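Local coordinates for gentamicin resistance protein (PDB 6CTZ) that probably phosphorylates aminoglycoside antibiotics such as kanamycin at the 2''-hydroxyl, using a guanine nucleotide as phosphate donor, and so gives resistance to gentamicin and its relatives, at residues I15-V20 against I32-D37. The protein carries 2 engineered substitutions. Residues are numbered along the deposited sequence; the frame is centred on the assembly and turned at random.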
loop_
_atom_site.group_PDB
_atom_site.type_symbol
_atom_site.label_atom_id
_atom_site.label_comp_id
_atom_site.label_asym_id
_atom_site.label_seq_id
_atom_site.Cartn_x
_atom_site.Cartn_y
_atom_site.Cartn_z
ATOM N N ILE A 15 -6.502 28.587 -9.606
ATOM C CA ILE A 15 -7.199 27.445 -10.187
ATOM C C ILE A 15 -8.584 27.898 -10.624
ATOM O O ILE A 15 -9.431 28.236 -9.787
ATOM C CB ILE A 15 -7.282 26.269 -9.207
ATOM C CG1 ILE A 15 -5.879 25.812 -8.839
ATOM C CG2 ILE A 15 -8.088 25.117 -9.808
ATOM C CD1 ILE A 15 -5.865 24.803 -7.761
ATOM N N SER A 16 -8.818 27.900 -11.933
ATOM C CA SER A 16 -10.141 28.121 -12.503
ATOM C C SER A 16 -10.641 26.773 -12.995
ATOM O O SER A 16 -10.034 26.170 -13.886
ATOM C CB SER A 16 -10.085 29.113 -13.663
ATOM O OG SER A 16 -11.351 29.227 -14.286
ATOM N N ILE A 17 -11.734 26.301 -12.415
ATOM C CA ILE A 17 -12.183 24.934 -12.632
ATOM C C ILE A 17 -13.113 24.893 -13.839
ATOM O O ILE A 17 -14.182 25.516 -13.838
ATOM C CB ILE A 17 -12.847 24.363 -11.373
ATOM C CG1 ILE A 17 -11.797 24.197 -10.270
ATOM C CG2 ILE A 17 -13.503 23.056 -11.690
ATOM C CD1 ILE A 17 -12.330 23.597 -8.988
ATOM N N GLN A 18 -12.679 24.187 -14.881
ATOM C CA GLN A 18 -13.470 23.951 -16.080
ATOM C C GLN A 18 -14.071 22.558 -16.119
ATOM O O GLN A 18 -15.099 22.355 -16.771
ATOM C CB GLN A 18 -12.607 24.139 -17.333
ATOM C CG GLN A 18 -12.194 25.576 -17.613
ATOM C CD GLN A 18 -10.848 25.928 -17.011
ATOM O OE1 GLN A 18 -9.929 25.109 -16.989
ATOM N NE2 GLN A 18 -10.724 27.155 -16.516
ATOM N N SER A 19 -13.458 21.599 -15.438
ATOM C CA SER A 19 -13.980 20.255 -15.406
ATOM C C SER A 19 -13.554 19.606 -14.129
ATOM O O SER A 19 -12.507 19.890 -13.659
ATOM C CB SER A 19 -13.460 19.428 -16.570
ATOM O OG SER A 19 -12.087 19.095 -16.491
ATOM N N VAL A 20 -14.408 18.768 -13.589
ATOM C CA VAL A 20 -14.132 18.015 -12.378
ATOM C C VAL A 20 -14.743 16.641 -12.505
ATOM O O VAL A 20 -15.877 16.512 -12.861
ATOM C CB VAL A 20 -14.691 18.669 -11.143
ATOM C CG1 VAL A 20 -14.312 17.899 -9.919
ATOM C CG2 VAL A 20 -14.135 20.021 -11.008
ATOM N N ILE A 32 -10.132 13.465 -6.767
ATOM C CA ILE A 32 -10.834 13.986 -7.932
ATOM C C ILE A 32 -9.809 14.570 -8.894
ATOM O O ILE A 32 -8.677 14.886 -8.526
ATOM C CB ILE A 32 -11.908 15.025 -7.564
ATOM C CG1 ILE A 32 -11.276 16.255 -6.903
ATOM C CG2 ILE A 32 -12.937 14.388 -6.652
ATOM C CD1 ILE A 32 -12.276 17.375 -6.631
ATOM N N LEU A 33 -10.213 14.696 -10.151
ATOM C CA LEU A 33 -9.350 15.230 -11.194
ATOM C C LEU A 33 -9.952 16.537 -11.685
ATOM O O LEU A 33 -11.111 16.568 -12.115
ATOM C CB LEU A 33 -9.209 14.234 -12.341
ATOM C CG LEU A 33 -8.237 14.609 -13.457
ATOM C CD1 LEU A 33 -6.805 14.743 -12.928
ATOM C CD2 LEU A 33 -8.320 13.588 -14.592
ATOM N N VAL A 34 -9.169 17.611 -11.615
ATOM C CA VAL A 34 -9.606 18.949 -11.991
ATOM C C VAL A 34 -8.899 19.332 -13.280
ATOM O O VAL A 34 -7.672 19.229 -13.377
ATOM C CB VAL A 34 -9.300 19.963 -10.876
ATOM C CG1 VAL A 34 -9.471 21.401 -11.381
ATOM C CG2 VAL A 34 -10.186 19.691 -9.667
ATOM N N ASN A 35 -9.678 19.756 -14.274
ATOM C CA ASN A 35 -9.160 20.200 -15.567
ATOM C C ASN A 35 -8.339 19.130 -16.276
ATOM O O ASN A 35 -7.484 19.452 -17.108
ATOM C CB ASN A 35 -8.383 21.518 -15.457
ATOM C CG ASN A 35 -9.232 22.641 -14.893
ATOM O OD1 ASN A 35 -10.456 22.549 -14.879
ATOM N ND2 ASN A 35 -8.587 23.700 -14.420
ATOM N N GLY A 36 -8.583 17.857 -15.962
ATOM C CA GLY A 36 -7.815 16.770 -16.524
ATOM C C GLY A 36 -6.372 16.706 -16.082
ATOM O O GLY A 36 -5.654 15.789 -16.503
ATOM N N ASP A 37 -5.930 17.625 -15.222
ATOM C CA ASP A 37 -4.516 17.813 -14.932
ATOM C C ASP A 37 -4.154 17.711 -13.461
ATOM O O ASP A 37 -3.025 17.324 -13.153
ATOM C CB ASP A 37 -4.045 19.193 -15.425
ATOM C CG ASP A 37 -4.154 19.348 -16.922
ATOM O OD1 ASP A 37 -4.269 18.320 -17.622
ATOM O OD2 ASP A 37 -4.116 20.501 -17.397
HETATM O O HOH W 1 -11.110 16.901 -14.964
#
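Asn35 lays its carboxamide across the backbone bend formed by Ser16 to Ser19 and shows how one side-chain amide can carry hydrogen bonding past the end of a strand pair, into the loop before strand 20-25. Its OD1 accepts from two successive amides, Gln18 N at 2.8 Å and Ser19 N at 3.2 Å, the latter nearly in line with the side-chain C=O. On the same group, ND2 donates to Ser16 O at 2.9 Å, with that oxygen close to the amide plane, so three bonds fix the rotation of the carboxamide. CG lies beside the residue's own backbone N (chi1 -59°), which turns the amide to the loop while Asn35 N gives a nearly straight bond to Ser19 O (2.9 Å). A water joins Ser19 OG, Leu33 O and Gly36 N. On the apolar face, Val34 CG1 meets Ile17 CG1 crosswise at 3.8 Å, whereas Val20 and Val34 lie side by side and Val20 CG1 reaches Ile32 CD1. Phe40 and helix 2-11 extend this cluster. Val20 and Val34 form an antiparallel non-hydrogen-bonded pair where edge strand 20-25 begins and strand 29-34 ends, in the five-stranded antiparallel sheet typical of the nucleotide-binding N-terminal lobe of the protein kinase-like fold.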